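Local coordinates for MccB protein (PDB 6OM4) that adenylates the MccA heptapeptide in the biosynthesis of the nucleotide antibiotic microcin C, probably using ATP in the manner of ThiF and E1 enzymes, at residues A[117-122]-A[201-206]; A[207-212]-A[230-235]; A[237-242]-A[292-297]; A[243-248]-A[320-325]. One frame throughout, in Å; residues are numbered along the deposited sequence.

The four contacts follow one mixed sheet from its nucleotide-binding half to its peptide-binding half. Contact 1 and contact 2 lie about 7 Å apart between centres, on the neighbouring strands 117-121 and 208-211 respectively, with Lys117 N probably hydrogen-bonded to Asp207 OD2 at 2.7 Å. Contact 2 passes strand 234-240 on to contact 3, about 20 Å away centre to centre. Contacts 3 and 4, about 10 Å apart by centres, join where Val245 N meets Gly238 O at 2.8 Å. Gly122, Ser212 and Tyr239 bring contacts 1, 2 and 3 to the adenosine phosphoramidate, while Arg322 of contact 4 grips the bound peptide.

Contact 1. Residues A[117-122]-A[201-206]; sequences KVVILG and HKVPEA
With chi1 at 167°, Val119 turns CG1 away from its own backbone N and sends it to Val203, while CG2, lying beside that N, faces the end of the 201-206 loop. Val203 does the same in return: its chi1 of 177° brings CG1 to Val119 CG1 at 4.0 Å. The second methyl of Val119 has two neighbours, Ala206 CB at 3.7 Å and the carbonyl oxygen of Pro204. Ala206 suits its place because its single short methyl fits close against the strand, with CB 3.3 Å from Lys117 O. Lys117 runs nearly straight through CB, CG and CD, then bends at chi3 (-148°). Its CG lies beside Ala206 CB and its CD passes 3.6 Å from Glu205 O, so the aliphatic part of the chain lies along the loop while NZ arrives near Pro204 CB, crossing the proline at about a right angle. Proline and alanine thus give the loop compact apolar surfaces just before it becomes strand 208-211 of the Rossmann-like sheet. The chemistry between the two segments is apolar packing and lysine methylenes against backbone carbonyls, without hydrogen bonds; these come just beyond the loop, where the backbone of strand 117-121 is hydrogen-bonded to Asp207, Ile208 and Val210, which implies that the loop lies against a strand already tied to its continuation.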
loop_
_atom_site.group_PDB
_atom_site.type_symbol
_atom_site.label_atom_id
_atom_site.label_comp_id
_atom_site.label_asym_id
_atom_site.label_seq_id
_atom_site.Cartn_x
_atom_site.Cartn_y
_atom_site.Cartn_z
ATOM N N LYS A 117 3.780 -14.108 3.007
ATOM C CA LYS A 117 5.099 -14.054 2.407
ATOM C C LYS A 117 5.081 -13.041 1.273
ATOM O O LYS A 117 4.232 -13.102 0.346
ATOM C CB LYS A 117 5.464 -15.464 1.935
ATOM C CG LYS A 117 6.806 -15.634 1.241
ATOM C CD LYS A 117 6.951 -17.046 0.621
ATOM C CE LYS A 117 8.392 -17.498 0.648
ATOM N NZ LYS A 117 8.630 -18.687 -0.202
ATOM N N VAL A 118 6.032 -12.095 1.308
ATOM C CA VAL A 118 6.128 -11.113 0.271
ATOM C C VAL A 118 7.538 -11.153 -0.345
ATOM O O VAL A 118 8.519 -11.204 0.389
ATOM C CB VAL A 118 5.802 -9.699 0.811
ATOM C CG1 VAL A 118 6.024 -8.636 -0.238
ATOM C CG2 VAL A 118 4.373 -9.640 1.384
ATOM N N VAL A 119 7.611 -11.023 -1.677
ATOM C CA VAL A 119 8.850 -10.890 -2.442
ATOM C C VAL A 119 9.044 -9.415 -2.767
ATOM O O VAL A 119 8.143 -8.759 -3.259
ATOM C CB VAL A 119 8.803 -11.722 -3.741
ATOM C CG1 VAL A 119 9.928 -11.355 -4.683
ATOM C CG2 VAL A 119 8.808 -13.194 -3.447
ATOM N N ILE A 120 10.224 -8.899 -2.443
ATOM C CA ILE A 120 10.655 -7.580 -2.902
ATOM C C ILE A 120 11.646 -7.801 -4.061
ATOM O O ILE A 120 12.834 -8.155 -3.837
ATOM C CB ILE A 120 11.307 -6.790 -1.753
ATOM C CG1 ILE A 120 10.454 -6.819 -0.481
ATOM C CG2 ILE A 120 11.638 -5.373 -2.188
ATOM C CD1 ILE A 120 9.229 -5.957 -0.546
ATOM N N LEU A 121 11.172 -7.560 -5.279
ATOM C CA LEU A 121 11.998 -7.724 -6.474
ATOM C C LEU A 121 12.560 -6.343 -6.820
ATOM O O LEU A 121 11.868 -5.505 -7.425
ATOM C CB LEU A 121 11.165 -8.347 -7.601
ATOM C CG LEU A 121 11.902 -8.546 -8.929
ATOM C CD1 LEU A 121 13.220 -9.282 -8.750
ATOM C CD2 LEU A 121 11.016 -9.274 -9.930
ATOM N N GLY A 122 13.796 -6.108 -6.363
ATOM C CA GLY A 122 14.441 -4.824 -6.470
ATOM C C GLY A 122 14.475 -4.144 -5.127
ATOM O O GLY A 122 13.423 -3.793 -4.589
ATOM N N HIS A 201 11.715 -17.733 -13.341
ATOM C CA HIS A 201 11.522 -19.045 -12.739
ATOM C C HIS A 201 12.289 -19.189 -11.414
ATOM O O HIS A 201 11.967 -20.102 -10.655
ATOM C CB HIS A 201 11.903 -20.172 -13.732
ATOM C CG HIS A 201 11.014 -20.206 -14.929
ATOM N ND1 HIS A 201 9.698 -20.615 -14.855
ATOM C CD2 HIS A 201 11.222 -19.843 -16.214
ATOM C CE1 HIS A 201 9.137 -20.487 -16.038
ATOM N NE2 HIS A 201 10.043 -20.036 -16.891
ATOM N N LYS A 202 13.306 -18.346 -11.166
ATOM C CA LYS A 202 14.120 -18.416 -9.952
ATOM C C LYS A 202 13.473 -17.625 -8.804
ATOM O O LYS A 202 13.983 -17.624 -7.674
ATOM C CB LYS A 202 15.534 -17.866 -10.185
ATOM C CG LYS A 202 16.460 -18.769 -10.994
ATOM C CD LYS A 202 16.699 -18.298 -12.410
ATOM C CE LYS A 202 17.889 -18.942 -13.093
ATOM N NZ LYS A 202 19.129 -18.167 -12.872
ATOM N N VAL A 203 12.381 -16.905 -9.085
ATOM C CA VAL A 203 11.733 -16.083 -8.074
ATOM C C VAL A 203 10.636 -16.897 -7.397
ATOM O O VAL A 203 9.716 -17.377 -8.069
ATOM C CB VAL A 203 11.175 -14.791 -8.693
ATOM C CG1 VAL A 203 10.446 -13.962 -7.655
ATOM C CG2 VAL A 203 12.253 -13.963 -9.378
ATOM N N PRO A 204 10.688 -17.079 -6.062
ATOM C CA PRO A 204 9.723 -17.925 -5.364
ATOM C C PRO A 204 8.292 -17.375 -5.436
ATOM O O PRO A 204 8.096 -16.181 -5.568
ATOM C CB PRO A 204 10.196 -17.985 -3.913
ATOM C CG PRO A 204 11.628 -17.465 -3.963
ATOM C CD PRO A 204 11.713 -16.531 -5.162
ATOM N N GLU A 205 7.326 -18.298 -5.442
ATOM C CA GLU A 205 5.928 -18.005 -5.229
ATOM C C GLU A 205 5.785 -17.290 -3.884
ATOM O O GLU A 205 6.555 -17.540 -2.966
ATOM C CB GLU A 205 5.137 -19.316 -5.262
ATOM C CG GLU A 205 3.689 -19.227 -4.840
ATOM C CD GLU A 205 2.982 -20.581 -4.906
ATOM O OE1 GLU A 205 3.699 -21.630 -4.982
ATOM O OE2 GLU A 205 1.712 -20.599 -4.893
ATOM N N ALA A 206 4.791 -16.401 -3.779
ATOM C CA ALA A 206 4.505 -15.702 -2.551
ATOM C C ALA A 206 3.059 -15.194 -2.591
ATOM O O ALA A 206 2.399 -15.271 -3.618
ATOM C CB ALA A 206 5.483 -14.558 -2.378
#

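Contact 2. Residues A[207-212]-A[230-235]; sequences DIWVVS and ANQPYI. With ND7 (5'-O-[(S)-amino(hydroxy)phosphoryl]adenosine), chain M.
Trp209 meets Tyr234 at its very first side-chain carbon: the two CB atoms, on the same face of the sheet, are 3.9 Å apart. Beyond CB the indole stands off the strand, with CG beside the backbone N (chi1 -69°), and Gln232 lies over one of its faces. CG is 4.0 Å from Gln232 CG, but the ring's closer approach comes further out, where Gln232 CG stands 3.6 Å from the centroid of the five-membered ring and only 9° off its normal, a CH-pi contact. CE2 meets the same methylene, while CD1 and NE1 lie under the amide group, whose plane is turned just 12° from the indole. The indole N-H at NE1 is hydrogen-bonded to Pro204 O, so this buried donor is satisfied by the preceding loop. On the six-membered ring, CZ2 is still near Gln232 CG and packs on Val203. The glutamine suits this spot because its bent chain offers a methylene and a flat group to the same aromatic face.

The backbones join through Trp209 N to Pro233 O at 3.0 Å, Ile235 N to Trp209 O at 2.9 Å and Val211 N to Ile235 O at 2.8 Å. Val210 and Ile235 occupy the other face, where Ile235 packs on helix 292-311; Ile208 CD1 reaches Ile235 CG2. Ser212, just past the strand, brings its carbonyl O 3.5 Å from O4' of the nucleotide ribose. Parallel neighbours linked by helix 219-230 make a classic beta-alpha-beta crossover of a Rossmann-like domain, with its ligand beyond the C-terminal ends of the strands.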
loop_
_atom_site.group_PDB
_atom_site.type_symbol
_atom_site.label_atom_id
_atom_site.label_comp_id
_atom_site.label_asym_id
_atom_site.label_seq_id
_atom_site.Cartn_x
_atom_site.Cartn_y
_atom_site.Cartn_z
ATOM N N ASP A 207 2.607 -14.609 -1.482
ATOM C CA ASP A 207 1.263 -14.011 -1.432
ATOM C C ASP A 207 1.155 -12.897 -2.475
ATOM O O ASP A 207 0.081 -12.733 -3.068
ATOM C CB ASP A 207 0.925 -13.541 -0.012
ATOM C CG ASP A 207 0.725 -14.721 0.936
ATOM O OD1 ASP A 207 -0.387 -15.263 0.935
ATOM O OD2 ASP A 207 1.686 -15.144 1.615
ATOM N N ILE A 208 2.242 -12.119 -2.647
ATOM C CA ILE A 208 2.341 -11.032 -3.623
ATOM C C ILE A 208 3.825 -10.726 -3.871
ATOM O O ILE A 208 4.682 -10.874 -2.958
ATOM C CB ILE A 208 1.547 -9.793 -3.155
ATOM C CG1 ILE A 208 1.491 -8.754 -4.272
ATOM C CG2 ILE A 208 2.101 -9.241 -1.836
ATOM C CD1 ILE A 208 0.422 -7.688 -4.086
ATOM N N TRP A 209 4.130 -10.364 -5.117
ATOM C CA TRP A 209 5.381 -9.768 -5.473
ATOM C C TRP A 209 5.248 -8.246 -5.495
ATOM O O TRP A 209 4.372 -7.685 -6.194
ATOM C CB TRP A 209 5.812 -10.221 -6.870
ATOM C CG TRP A 209 6.197 -11.665 -6.991
ATOM C CD1 TRP A 209 6.144 -12.662 -6.069
ATOM C CD2 TRP A 209 6.722 -12.242 -8.195
ATOM N NE1 TRP A 209 6.632 -13.833 -6.620
ATOM C CE2 TRP A 209 6.943 -13.608 -7.937
ATOM C CE3 TRP A 209 7.015 -11.716 -9.458
ATOM C CZ2 TRP A 209 7.494 -14.450 -8.915
ATOM C CZ3 TRP A 209 7.549 -12.545 -10.418
ATOM C CH2 TRP A 209 7.725 -13.901 -10.163
ATOM N N VAL A 210 6.237 -7.592 -4.880
ATOM C CA VAL A 210 6.428 -6.201 -5.045
ATOM C C VAL A 210 7.464 -6.034 -6.152
ATOM O O VAL A 210 8.619 -6.388 -5.965
ATOM C CB VAL A 210 6.898 -5.522 -3.747
ATOM C CG1 VAL A 210 7.261 -4.062 -4.010
ATOM C CG2 VAL A 210 5.855 -5.659 -2.629
ATOM N N VAL A 211 7.048 -5.433 -7.258
ATOM C CA VAL A 211 7.886 -5.314 -8.428
ATOM C C VAL A 211 8.472 -3.903 -8.438
ATOM O O VAL A 211 7.817 -2.935 -8.867
ATOM C CB VAL A 211 7.132 -5.653 -9.728
ATOM C CG1 VAL A 211 8.061 -5.589 -10.915
ATOM C CG2 VAL A 211 6.461 -7.010 -9.623
ATOM N N SER A 212 9.698 -3.826 -7.910
ATOM C CA SER A 212 10.407 -2.570 -7.627
ATOM C C SER A 212 11.789 -2.596 -8.298
ATOM O O SER A 212 12.775 -2.084 -7.735
ATOM C CB SER A 212 10.492 -2.294 -6.121
ATOM O OG SER A 212 10.804 -3.446 -5.300
ATOM N N ALA A 230 1.721 -17.840 -14.073
ATOM C CA ALA A 230 1.997 -18.529 -12.774
ATOM C C ALA A 230 0.904 -18.327 -11.703
ATOM O O ALA A 230 1.077 -18.825 -10.598
ATOM C CB ALA A 230 3.305 -18.025 -12.226
ATOM N N ASN A 231 -0.166 -17.569 -11.974
ATOM C CA ASN A 231 -1.218 -17.302 -10.981
ATOM C C ASN A 231 -0.644 -16.560 -9.764
ATOM O O ASN A 231 -0.975 -16.866 -8.648
ATOM C CB ASN A 231 -1.940 -18.581 -10.519
ATOM C CG ASN A 231 -3.249 -18.744 -11.248
ATOM O OD1 ASN A 231 -3.257 -19.220 -12.385
ATOM N ND2 ASN A 231 -4.333 -18.270 -10.641
ATOM N N GLN A 232 0.251 -15.598 -10.012
ATOM C CA GLN A 232 1.020 -14.890 -8.966
ATOM C C GLN A 232 0.569 -13.433 -8.899
ATOM O O GLN A 232 0.761 -12.669 -9.836
ATOM C CB GLN A 232 2.494 -14.976 -9.297
ATOM C CG GLN A 232 3.381 -14.147 -8.376
ATOM C CD GLN A 232 3.230 -14.529 -6.932
ATOM O OE1 GLN A 232 2.704 -13.763 -6.121
ATOM N NE2 GLN A 232 3.687 -15.728 -6.612
ATOM N N PRO A 233 -0.059 -12.980 -7.808
ATOM C CA PRO A 233 -0.364 -11.554 -7.665
ATOM C C PRO A 233 0.920 -10.701 -7.616
ATOM O O PRO A 233 1.916 -11.122 -7.065
ATOM C CB PRO A 233 -1.194 -11.439 -6.372
ATOM C CG PRO A 233 -1.602 -12.889 -6.040
ATOM C CD PRO A 233 -0.564 -13.793 -6.683
ATOM N N TYR A 234 0.845 -9.480 -8.152
ATOM C CA TYR A 234 1.964 -8.540 -8.029
ATOM C C TYR A 234 1.437 -7.107 -7.968
ATOM O O TYR A 234 0.319 -6.822 -8.369
ATOM C CB TYR A 234 2.984 -8.713 -9.161
ATOM C CG TYR A 234 2.552 -8.160 -10.488
ATOM C CD1 TYR A 234 2.723 -6.810 -10.781
ATOM C CD2 TYR A 234 1.983 -8.955 -11.475
ATOM C CE1 TYR A 234 2.352 -6.279 -12.002
ATOM C CE2 TYR A 234 1.595 -8.426 -12.699
ATOM C CZ TYR A 234 1.771 -7.074 -12.971
ATOM O OH TYR A 234 1.390 -6.434 -14.124
ATOM N N ILE A 235 2.286 -6.205 -7.480
ATOM C CA ILE A 235 2.040 -4.807 -7.583
ATOM C C ILE A 235 3.315 -4.110 -8.075
ATOM O O ILE A 235 4.400 -4.468 -7.657
ATOM C CB ILE A 235 1.541 -4.238 -6.248
ATOM C CG1 ILE A 235 1.152 -2.770 -6.444
ATOM C CG2 ILE A 235 2.538 -4.475 -5.107
ATOM C CD1 ILE A 235 0.449 -2.144 -5.267
HETATM O O1A ND7 M . 17.100 2.306 -9.277
HETATM P PA ND7 M . 16.103 2.141 -8.166
HETATM O O2A ND7 M . 16.225 3.061 -6.960
HETATM N N3A ND7 M . 14.603 2.394 -8.921
HETATM O "O5'" ND7 M . 16.067 0.672 -7.569
HETATM C "C5'" ND7 M . 15.926 -0.409 -8.540
HETATM C "C4'" ND7 M . 16.517 -1.659 -7.839
HETATM C "C3'" ND7 M . 18.077 -1.528 -7.818
HETATM O "O3'" ND7 M . 18.612 -1.769 -6.574
HETATM C "C2'" ND7 M . 18.480 -2.512 -8.996
HETATM O "O2'" ND7 M . 19.758 -3.191 -8.683
HETATM C "C1'" ND7 M . 17.509 -3.435 -9.032
HETATM O "O4'" ND7 M . 16.158 -2.678 -8.557
HETATM N N9 ND7 M . 17.180 -3.997 -10.311
HETATM C C4 ND7 M . 17.076 -5.325 -10.597
HETATM C C5 ND7 M . 16.730 -5.433 -11.896
HETATM N N7 ND7 M . 16.607 -4.186 -12.409
HETATM C C8 ND7 M . 16.867 -3.336 -11.436
HETATM N N3 ND7 M . 17.265 -6.418 -9.829
HETATM C C2 ND7 M . 17.093 -7.595 -10.352
HETATM N N1 ND7 M . 16.768 -7.734 -11.642
HETATM C C6 ND7 M . 16.572 -6.700 -12.416
HETATM N N6 ND7 M . 16.220 -6.880 -13.813
#

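Contact 3. Residues A[237-242]-A[292-297]; sequences AGYVND and APVNNV
Tyr239 and Val294 form the dense part of this strand-to-helix contact: Tyr239 CB sits 3.6 Å from Val294 CG1. The same methyl lies 3.7 Å from Asn241 O, and the other branch, CG2, rests 3.5 Å from Asp242 O. Beta branching therefore lets one valine, facing the strand from helix 292-311, plug the bend where strand 234-240 gives way to strand 243-250. In Tyr239 CG lies between the backbone N and the carbonyl carbon (chi1 40°), and from there the ring reaches toward the helix. Its CE2 comes 3.6 Å from Asn295 ND2, the amide inclined 51° to the ring, a van der Waals approach made obliquely.

Helix 292-311 packs here on the mixed sheet of the ThiF-type Rossmann-like domain, at the edge of the nucleotide pocket. Tyr239 lines that pocket and touches the bound adenosine phosphoramidate, while its backbone also hydrogen-bonds the bound peptide, so a residue packed against Val294 contacts both ligands. Asn295 further adjoins Gly125 and Arg157, two residues of the ATP site, and a short polar amide suits that border.

The looser, solvent side is made by the side chains of Asn241 and Asp242: both residues are partly exposed and their CB atoms point away from the helix, although their backbone carbonyls pack tightly on Val294. Asp242 O is in turn hydrogen-bonded to Ser327 OG, and its carboxylate lies close to that of Asp328.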
loop_
_atom_site.group_PDB
_atom_site.type_symbol
_atom_site.label_atom_id
_atom_site.label_comp_id
_atom_site.label_asym_id
_atom_site.label_seq_id
_atom_site.Cartn_x
_atom_site.Cartn_y
_atom_site.Cartn_z
ATOM N N ALA A 237 5.448 -0.430 -8.588
ATOM C CA ALA A 237 5.466 0.960 -8.153
ATOM C C ALA A 237 6.782 1.581 -8.590
ATOM O O ALA A 237 7.750 0.867 -8.833
ATOM C CB ALA A 237 5.330 1.072 -6.644
ATOM N N GLY A 238 6.795 2.909 -8.628
ATOM C CA GLY A 238 7.976 3.630 -8.977
ATOM C C GLY A 238 7.619 5.048 -9.361
ATOM O O GLY A 238 6.811 5.665 -8.720
ATOM N N TYR A 239 8.286 5.559 -10.391
ATOM C CA TYR A 239 8.125 6.949 -10.784
ATOM C C TYR A 239 8.524 7.082 -12.254
ATOM O O TYR A 239 9.365 6.336 -12.762
ATOM C CB TYR A 239 8.949 7.887 -9.888
ATOM C CG TYR A 239 10.303 7.310 -9.576
ATOM C CD1 TYR A 239 11.361 7.406 -10.477
ATOM C CD2 TYR A 239 10.477 6.563 -8.439
ATOM C CE1 TYR A 239 12.574 6.783 -10.206
ATOM C CE2 TYR A 239 11.688 5.991 -8.133
ATOM C CZ TYR A 239 12.726 6.053 -9.044
ATOM O OH TYR A 239 13.895 5.439 -8.681
ATOM N N VAL A 240 7.899 8.053 -12.914
ATOM C CA VAL A 240 8.343 8.534 -14.166
ATOM C C VAL A 240 8.840 9.954 -13.894
ATOM O O VAL A 240 8.033 10.875 -13.729
ATOM C CB VAL A 240 7.256 8.514 -15.256
ATOM C CG1 VAL A 240 7.900 8.806 -16.592
ATOM C CG2 VAL A 240 6.539 7.180 -15.309
ATOM N N ASN A 241 10.163 10.077 -13.736
ATOM C CA ASN A 241 10.782 11.305 -13.267
ATOM C C ASN A 241 10.042 11.792 -12.007
ATOM O O ASN A 241 10.037 11.112 -10.949
ATOM C CB ASN A 241 10.906 12.330 -14.412
ATOM C CG ASN A 241 11.957 11.961 -15.441
ATOM O OD1 ASN A 241 11.927 12.415 -16.600
ATOM N ND2 ASN A 241 12.912 11.169 -15.032
ATOM N N ASP A 242 9.370 12.952 -12.102
ATOM C CA ASP A 242 8.769 13.662 -10.970
ATOM C C ASP A 242 7.334 13.201 -10.643
ATOM O O ASP A 242 6.717 13.768 -9.738
ATOM C CB ASP A 242 8.780 15.166 -11.269
ATOM C CG ASP A 242 8.330 15.508 -12.679
ATOM O OD1 ASP A 242 7.154 15.490 -12.914
ATOM O OD2 ASP A 242 9.192 15.733 -13.551
ATOM N N ALA A 292 13.735 12.060 -3.544
ATOM C CA ALA A 292 13.223 11.181 -2.472
ATOM C C ALA A 292 11.722 11.361 -2.255
ATOM O O ALA A 292 11.015 10.365 -2.056
ATOM C CB ALA A 292 13.979 11.387 -1.178
ATOM N N PRO A 293 11.168 12.590 -2.200
ATOM C CA PRO A 293 9.727 12.735 -1.947
ATOM C C PRO A 293 8.857 11.948 -2.939
ATOM O O PRO A 293 7.860 11.354 -2.531
ATOM C CB PRO A 293 9.495 14.233 -2.059
ATOM C CG PRO A 293 10.808 14.845 -1.586
ATOM C CD PRO A 293 11.872 13.894 -2.114
ATOM N N VAL A 294 9.256 11.911 -4.217
ATOM C CA VAL A 294 8.498 11.156 -5.262
ATOM C C VAL A 294 8.594 9.653 -4.996
ATOM O O VAL A 294 7.600 8.900 -4.950
ATOM C CB VAL A 294 9.005 11.550 -6.656
ATOM C CG1 VAL A 294 8.407 10.632 -7.702
ATOM C CG2 VAL A 294 8.676 13.018 -6.956
ATOM N N ASN A 295 9.825 9.212 -4.786
ATOM C CA ASN A 295 10.130 7.849 -4.453
ATOM C C ASN A 295 9.252 7.402 -3.274
ATOM O O ASN A 295 8.568 6.349 -3.313
ATOM C CB ASN A 295 11.607 7.699 -4.095
ATOM C CG ASN A 295 11.962 6.305 -3.652
ATOM O OD1 ASN A 295 11.860 5.969 -2.449
ATOM N ND2 ASN A 295 12.400 5.529 -4.618
ATOM N N ASN A 296 9.313 8.189 -2.201
ATOM C CA ASN A 296 8.702 7.789 -0.908
ATOM C C ASN A 296 7.173 7.734 -1.007
ATOM O O ASN A 296 6.556 6.896 -0.375
ATOM C CB ASN A 296 9.132 8.725 0.221
ATOM C CG ASN A 296 10.621 8.683 0.504
ATOM O OD1 ASN A 296 11.069 9.254 1.513
ATOM N ND2 ASN A 296 11.389 7.990 -0.329
ATOM N N VAL A 297 6.554 8.633 -1.784
ATOM C CA VAL A 297 5.095 8.617 -1.981
ATOM C C VAL A 297 4.681 7.317 -2.660
ATOM O O VAL A 297 3.709 6.643 -2.260
ATOM C CB VAL A 297 4.636 9.838 -2.812
ATOM C CG1 VAL A 297 3.217 9.681 -3.320
ATOM C CG2 VAL A 297 4.759 11.141 -2.020
#

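Contact 4. Residues A[243-248]-A[320-325]; sequences IAVFGP and NKRIGI
Phe246 and Ile323 stand side by side on neighbouring antiparallel strands of the mixed sheet, a hydrogen-bonded pair. Two bonds join them, Ile323 N to Phe246 O at 2.8 Å and Phe246 N to Ile323 O at 2.9 Å, and Ala244 and Ile325 repeat the arrangement. Phe246 takes a chi1 of 70°, with CG between the backbone N and the carbonyl carbon, and the end of its ring comes nearer to the partner strand: CZ meets Ile323 CD1 at 3.6 Å. Ile325 CD1 comes instead to the ring's edge, in its plane, 3.8 Å from CE1. The beta-branched isoleucines bring CD1 to the ring from two positions, and the ring also touches Leu301 of helix 292-311, a fitting choice for a sheet face buried under a helix.

The opposite face carries Val245 and Gly324, a non-hydrogen-bonded pair; glycine suits the second place, where Ile243 CG2 lies 3.9 Å from its CA. Gly247 has backbone angles that only glycine accepts comfortably, and a cis peptide bond leads on to Pro248. Arg322 is extended from CG to NE, its CG 3.6 Å from Val245 CG1, which also lies over one face of the guanidinium. This probably steadies the planar group while its NH1 and NH2 bind the backbone of the bound peptide, NH1 also holding Gln335. Its NE donates to a water at the guanidinium edge, 2.8 Å away, and that water lies 2.6 Å from Gly247 O.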
loop_
_atom_site.group_PDB
_atom_site.type_symbol
_atom_site.label_atom_id
_atom_site.label_comp_id
_atom_site.label_asym_id
_atom_site.label_seq_id
_atom_site.Cartn_x
_atom_site.Cartn_y
_atom_site.Cartn_z
ATOM N N ILE A 243 6.795 12.210 -11.352
ATOM C CA ILE A 243 5.485 11.632 -11.058
ATOM C C ILE A 243 5.659 10.313 -10.320
ATOM O O ILE A 243 6.219 9.362 -10.854
ATOM C CB ILE A 243 4.640 11.408 -12.323
ATOM C CG1 ILE A 243 4.384 12.707 -13.087
ATOM C CG2 ILE A 243 3.350 10.715 -11.952
ATOM C CD1 ILE A 243 3.694 12.462 -14.427
ATOM N N ALA A 244 5.084 10.235 -9.120
ATOM C CA ALA A 244 5.055 8.992 -8.335
ATOM C C ALA A 244 3.988 8.074 -8.942
ATOM O O ALA A 244 2.910 8.561 -9.248
ATOM C CB ALA A 244 4.724 9.321 -6.907
ATOM N N VAL A 245 4.317 6.805 -9.153
ATOM C CA VAL A 245 3.366 5.843 -9.748
ATOM C C VAL A 245 3.217 4.621 -8.844
ATOM O O VAL A 245 4.200 4.050 -8.388
ATOM C CB VAL A 245 3.784 5.429 -11.168
ATOM C CG1 VAL A 245 2.841 4.346 -11.727
ATOM C CG2 VAL A 245 3.828 6.637 -12.086
ATOM N N PHE A 246 1.966 4.161 -8.642
ATOM C CA PHE A 246 1.813 2.844 -8.020
ATOM C C PHE A 246 0.622 2.193 -8.676
ATOM O O PHE A 246 -0.261 2.874 -9.165
ATOM C CB PHE A 246 1.649 2.877 -6.490
ATOM C CG PHE A 246 0.353 3.434 -5.954
ATOM C CD1 PHE A 246 0.049 4.779 -6.064
ATOM C CD2 PHE A 246 -0.579 2.622 -5.321
ATOM C CE1 PHE A 246 -1.122 5.302 -5.531
ATOM C CE2 PHE A 246 -1.771 3.132 -4.837
ATOM C CZ PHE A 246 -2.048 4.473 -4.938
ATOM N N GLY A 247 0.665 0.873 -8.666
ATOM C CA GLY A 247 -0.238 0.086 -9.453
ATOM C C GLY A 247 0.311 -0.230 -10.836
ATOM O O GLY A 247 1.335 0.301 -11.310
ATOM N N PRO A 248 -0.293 -1.201 -11.534
ATOM C CA PRO A 248 -1.472 -1.908 -11.040
ATOM C C PRO A 248 -1.147 -2.975 -9.982
ATOM O O PRO A 248 -0.006 -3.423 -9.857
ATOM C CB PRO A 248 -1.955 -2.555 -12.335
ATOM C CG PRO A 248 -0.672 -2.933 -13.027
ATOM C CD PRO A 248 0.213 -1.737 -12.801
ATOM N N ASN A 320 -6.918 -2.611 -10.766
ATOM C CA ASN A 320 -7.416 -2.170 -12.088
ATOM C C ASN A 320 -6.948 -0.750 -12.422
ATOM O O ASN A 320 -7.556 -0.094 -13.280
ATOM C CB ASN A 320 -8.953 -2.221 -12.158
ATOM C CG ASN A 320 -9.485 -3.619 -11.966
ATOM O OD1 ASN A 320 -9.113 -4.502 -12.740
ATOM N ND2 ASN A 320 -10.328 -3.817 -10.948
ATOM N N LYS A 321 -5.862 -0.256 -11.795
ATOM C CA LYS A 321 -5.479 1.154 -11.948
ATOM C C LYS A 321 -3.953 1.303 -11.835
ATOM O O LYS A 321 -3.339 0.683 -11.016
ATOM C CB LYS A 321 -6.171 2.041 -10.901
ATOM C CG LYS A 321 -7.682 2.161 -11.086
ATOM C CD LYS A 321 -8.356 3.073 -10.117
ATOM C CE LYS A 321 -9.855 2.855 -10.153
ATOM N NZ LYS A 321 -10.544 3.989 -9.512
ATOM N N ARG A 322 -3.378 2.172 -12.663
ATOM C CA ARG A 322 -2.007 2.612 -12.485
ATOM C C ARG A 322 -2.111 4.094 -12.138
ATOM O O ARG A 322 -2.617 4.844 -12.993
ATOM C CB ARG A 322 -1.221 2.406 -13.773
ATOM C CG ARG A 322 0.228 2.880 -13.753
ATOM C CD ARG A 322 0.991 2.269 -14.917
ATOM N NE ARG A 322 2.401 2.670 -14.999
ATOM C CZ ARG A 322 2.866 3.694 -15.714
ATOM N NH1 ARG A 322 2.049 4.378 -16.503
ATOM N NH2 ARG A 322 4.170 3.986 -15.660
ATOM N N ILE A 323 -1.754 4.458 -10.885
ATOM C CA ILE A 323 -2.081 5.745 -10.316
ATOM C C ILE A 323 -0.820 6.629 -10.284
ATOM O O ILE A 323 0.201 6.191 -9.804
ATOM C CB ILE A 323 -2.693 5.576 -8.909
ATOM C CG1 ILE A 323 -3.943 4.690 -8.953
ATOM C CG2 ILE A 323 -2.967 6.918 -8.251
ATOM C CD1 ILE A 323 -4.374 4.094 -7.647
ATOM N N GLY A 324 -0.934 7.842 -10.806
ATOM C CA GLY A 324 0.138 8.837 -10.741
ATOM C C GLY A 324 -0.220 9.950 -9.787
ATOM O O GLY A 324 -1.338 10.524 -9.852
ATOM N N ILE A 325 0.779 10.369 -8.988
ATOM C CA ILE A 325 0.703 11.509 -8.154
ATOM C C ILE A 325 1.806 12.485 -8.587
ATOM O O ILE A 325 2.990 12.154 -8.509
ATOM C CB ILE A 325 0.859 11.139 -6.666
ATOM C CG1 ILE A 325 -0.159 10.090 -6.226
ATOM C CG2 ILE A 325 0.793 12.400 -5.806
ATOM C CD1 ILE A 325 0.338 8.683 -6.377
HETATM O O HOH W 1 3.028 0.515 -13.299
#